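Local coordinates for protein putative hydrolase (PDB 3CMN) that is of unproven function but is probably a hydrolase, perhaps a zincin-like metallopeptidase that cleaves peptide bonds, at residues P57-A60 with D61-V65; A27-S31 with Q32-A36. All blocks are in the same frame, centred on the assembly; numbering follows the deposited sequence.

Both contacts are local, contact 1 within the last turns of a helix, contact 2 between a helix end and the loop after it, and both lie near the surface, on opposite sides of the chain's centre with their own centres 38 Å apart. Contact 2 comes first in the chain, at the end of helix 20-31; contact 1 closes the next helix, 41-63. Each exit uses a residue of positive phi, Gly64 in one and Gln32 in the other. In contact 1 main-chain bonds and an apolar Ile59–Leu63 pair dominate, and buried Ile59 faces helix 174-193. Contact 2 relies instead on the hydroxyl of buried Ser31 and an indole edge, with opposite charges too far apart for a salt bridge on its exposed side.

Contact 1: residues P57-A60 with D61-V65; sequences PLIA and DYLGV
The last turn of helix 41-63 runs through this pair: Asp61 N bonds to Pro57 O at 2.9 Å, Tyr62 N to Leu58 O at 3.2 Å and Leu63 N to Ile59 O at 2.9 Å. The regular bonding then weakens: Ala60 O receives two weak bonds, from Gly64 N at 2.7 Å and from Val65 N at 3.2 Å. Gly64 takes a positive phi of 66° as the C' residue of a Schellman motif, its N also weakly bonded to Asp61 O. Val65 O lies 3.2 Å from Ala60 CA in a CH···O contact, and Ala60 CB also touches that oxygen, at 3.4 Å.

Ile59 and Leu63 lie side by side, pointing the same way, with Ile59 CG2 against Leu63 CD1 at 3.7 Å. Ile59 holds CG2 anti to its backbone N (chi1 -63° for CG1), which sets that methyl beside the carbonyl and near Leu63.

Ile59 also packs on Met186, Thr187 and Phe190 of helix 174-193, near but not touching His184, Glu185 and His188, an HExxH pattern like the zinc-binding one of zincins, though without metal here. Leu58 and Tyr62 pack against helix 248-279, and Leu63 and Val65 meet the loop at Tyr195.

Contact 2: residues A27-S31 with Q32-A36; sequences ALRLS and QWEQA
Trp33 brings the edge of its indole up to the last turn of helix 20-31. Its CB sits 3.8 Å from Ser31 OG. CG follows, placed between the backbone N and the carbonyl carbon (chi1 63°), a torsion that brings the CD1 edge up to the preceding turn. CD1 then reaches furthest in, 3.3 Å from Leu28 O and 3.7 Å from Ser31 OG, both oxygens lying in the ring plane at its edge; NE1 is further from the same carbonyl. Leu28 CD2 adds a looser apolar contact with CD1 at 4.4 Å. Glu34 CG covers one face, 3.5 Å above the ring centre.

Ser31 OG is the polar hub. It donates to Leu28 O at 2.8 Å from well above the carbonyl plane, and accepts a weak bond from Trp33 N at 3.4 Å. Losing this hydroxyl to an alanine here would probably leave Leu28 O without its hydroxyl donor and Trp33 N without its weak acceptor. Gln32, with positive phi, leaves the helix while its N still makes a weak bond to Arg29 O.

Arg29 NH1 and Glu34 OE2 stand 4.1 Å apart, too far for a salt bridge, their planes 70° apart. Ser31 also packs on Leu83 and Ala135, and its carbonyl accepts a bond from Arg79. The chemistry is thus mostly polar: weak bonds and the hydroxyl of the buried Ser31 accompany the turn into the 3-10 segment 33-35, and the Arg29–Glu34 pair probably adds only a modest attraction.

Contact 1: residues P57-A60 with D61-V65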
# COMPACT_ATOMS: atom_id res chain seq x y z
N PRO A 57 -0.20 -12.57 14.53
CA PRO A 57 0.22 -13.97 14.71
C PRO A 57 -0.05 -14.85 13.48
O PRO A 57 0.83 -15.57 13.02
CB PRO A 57 -0.59 -14.43 15.92
CG PRO A 57 -0.75 -13.17 16.72
CD PRO A 57 -1.08 -12.15 15.64
N LEU A 58 -1.27 -14.79 12.95
CA LEU A 58 -1.63 -15.59 11.79
C LEU A 58 -0.74 -15.30 10.60
O LEU A 58 -0.40 -16.20 9.82
CB LEU A 58 -3.10 -15.36 11.39
CG LEU A 58 -4.15 -16.33 11.95
CD1 LEU A 58 -3.98 -16.51 13.46
CD2 LEU A 58 -5.55 -15.80 11.62
N ILE A 59 -0.35 -14.03 10.46
CA ILE A 59 0.49 -13.65 9.34
C ILE A 59 1.94 -14.04 9.61
O ILE A 59 2.62 -14.55 8.72
CB ILE A 59 0.36 -12.14 9.07
CG1 ILE A 59 -1.09 -11.85 8.66
CG2 ILE A 59 1.30 -11.71 7.94
CD1 ILE A 59 -1.39 -10.38 8.43
N ALA A 60 2.39 -13.83 10.84
CA ALA A 60 3.74 -14.17 11.25
C ALA A 60 4.00 -15.66 11.00
O ALA A 60 5.07 -16.03 10.50
CB ALA A 60 3.94 -13.86 12.73
N ASP A 61 3.02 -16.50 11.34
CA ASP A 61 3.13 -17.94 11.18
C ASP A 61 3.12 -18.36 9.73
O ASP A 61 3.93 -19.20 9.32
CB ASP A 61 1.98 -18.65 11.90
CG ASP A 61 2.01 -20.16 11.73
OD1 ASP A 61 2.92 -20.81 12.28
OD2 ASP A 61 1.14 -20.71 11.02
N TYR A 62 2.22 -17.80 8.95
CA TYR A 62 2.14 -18.15 7.54
C TYR A 62 3.40 -17.74 6.77
O TYR A 62 3.79 -18.40 5.80
CB TYR A 62 0.91 -17.52 6.90
CG TYR A 62 0.76 -17.85 5.43
CD1 TYR A 62 0.54 -19.16 5.01
CD2 TYR A 62 0.84 -16.86 4.46
CE1 TYR A 62 0.41 -19.47 3.66
CE2 TYR A 62 0.71 -17.16 3.11
CZ TYR A 62 0.50 -18.47 2.72
OH TYR A 62 0.36 -18.76 1.37
N LEU A 63 4.02 -16.64 7.19
CA LEU A 63 5.21 -16.14 6.51
C LEU A 63 6.51 -16.54 7.20
O LEU A 63 7.60 -16.34 6.66
CB LEU A 63 5.15 -14.61 6.40
CG LEU A 63 3.98 -14.02 5.61
CD1 LEU A 63 4.05 -12.51 5.67
CD2 LEU A 63 4.02 -14.53 4.18
N GLY A 64 6.41 -17.10 8.40
CA GLY A 64 7.61 -17.53 9.10
C GLY A 64 8.57 -16.42 9.53
O GLY A 64 9.76 -16.67 9.71
N VAL A 65 8.06 -15.20 9.67
CA VAL A 65 8.88 -14.08 10.12
C VAL A 65 8.03 -13.25 11.05
O VAL A 65 6.80 -13.34 11.03
CB VAL A 65 9.34 -13.16 8.96
CG1 VAL A 65 10.45 -13.83 8.20
CG2 VAL A 65 8.17 -12.84 8.05

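Contact 2: residues A27-S31 with Q32-A36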
# COMPACT_ATOMS: atom_id res chain seq x y z
N ALA A 27 -6.41 20.97 0.90
CA ALA A 27 -6.62 19.57 1.25
C ALA A 27 -7.69 19.42 2.31
O ALA A 27 -8.61 18.62 2.18
CB ALA A 27 -5.31 18.94 1.74
N LEU A 28 -7.57 20.21 3.38
CA LEU A 28 -8.53 20.18 4.47
C LEU A 28 -9.96 20.44 4.01
O LEU A 28 -10.90 19.79 4.46
CB LEU A 28 -8.15 21.21 5.54
CG LEU A 28 -6.96 20.78 6.40
CD1 LEU A 28 -6.49 21.96 7.27
CD2 LEU A 28 -7.40 19.61 7.29
N ARG A 29 -10.11 21.38 3.09
CA ARG A 29 -11.42 21.74 2.58
C ARG A 29 -12.01 20.76 1.59
O ARG A 29 -13.19 20.45 1.67
CB ARG A 29 -11.38 23.15 1.99
CG ARG A 29 -11.01 24.14 3.05
CD ARG A 29 -11.66 25.48 2.89
NE ARG A 29 -13.11 25.43 2.67
CZ ARG A 29 -14.00 24.80 3.43
NH1 ARG A 29 -13.62 24.13 4.52
NH2 ARG A 29 -15.28 24.88 3.13
N LEU A 30 -11.20 20.24 0.68
CA LEU A 30 -11.72 19.29 -0.29
C LEU A 30 -12.00 17.94 0.39
O LEU A 30 -12.84 17.17 -0.08
CB LEU A 30 -10.72 19.13 -1.43
CG LEU A 30 -11.31 18.82 -2.81
CD1 LEU A 30 -10.32 19.19 -3.89
CD2 LEU A 30 -11.68 17.34 -2.91
N SER A 31 -11.32 17.65 1.49
CA SER A 31 -11.54 16.39 2.19
C SER A 31 -12.94 16.31 2.82
O SER A 31 -13.47 15.22 3.04
CB SER A 31 -10.49 16.18 3.28
OG SER A 31 -10.73 17.02 4.39
N GLN A 32 -13.54 17.47 3.09
CA GLN A 32 -14.87 17.56 3.69
C GLN A 32 -14.89 16.73 4.97
O GLN A 32 -15.84 15.99 5.24
CB GLN A 32 -15.93 17.04 2.71
CG GLN A 32 -15.84 17.69 1.34
CD GLN A 32 -16.92 17.23 0.37
OE1 GLN A 32 -17.46 16.13 0.49
NE2 GLN A 32 -17.22 18.06 -0.62
N TRP A 33 -13.84 16.86 5.77
CA TRP A 33 -13.74 16.07 6.99
C TRP A 33 -14.90 16.27 7.95
O TRP A 33 -15.31 15.31 8.62
CB TRP A 33 -12.41 16.35 7.71
CG TRP A 33 -12.24 17.76 8.17
CD1 TRP A 33 -11.70 18.80 7.47
CD2 TRP A 33 -12.61 18.28 9.45
NE1 TRP A 33 -11.71 19.94 8.24
CE2 TRP A 33 -12.27 19.65 9.46
CE3 TRP A 33 -13.20 17.73 10.60
CZ2 TRP A 33 -12.49 20.48 10.57
CZ3 TRP A 33 -13.43 18.56 11.71
CH2 TRP A 33 -13.07 19.92 11.68
N GLU A 34 -15.43 17.49 8.02
CA GLU A 34 -16.53 17.78 8.94
C GLU A 34 -17.77 16.92 8.69
O GLU A 34 -18.52 16.63 9.61
CB GLU A 34 -16.93 19.26 8.87
CG GLU A 34 -15.78 20.23 9.05
CD GLU A 34 -15.10 20.60 7.73
OE1 GLU A 34 -15.24 19.83 6.76
OE2 GLU A 34 -14.42 21.64 7.68
N GLN A 35 -17.97 16.50 7.45
CA GLN A 35 -19.14 15.69 7.11
C GLN A 35 -18.97 14.21 7.38
O GLN A 35 -19.91 13.44 7.25
CB GLN A 35 -19.50 15.85 5.63
CG GLN A 35 -20.08 17.20 5.26
CD GLN A 35 -20.81 17.16 3.92
OE1 GLN A 35 -21.97 16.74 3.84
NE2 GLN A 35 -20.12 17.59 2.86
N ALA A 36 -17.76 13.80 7.76
CA ALA A 36 -17.54 12.39 8.00
C ALA A 36 -16.78 12.12 9.29
O ALA A 36 -15.70 11.52 9.27
CB ALA A 36 -16.81 11.78 6.81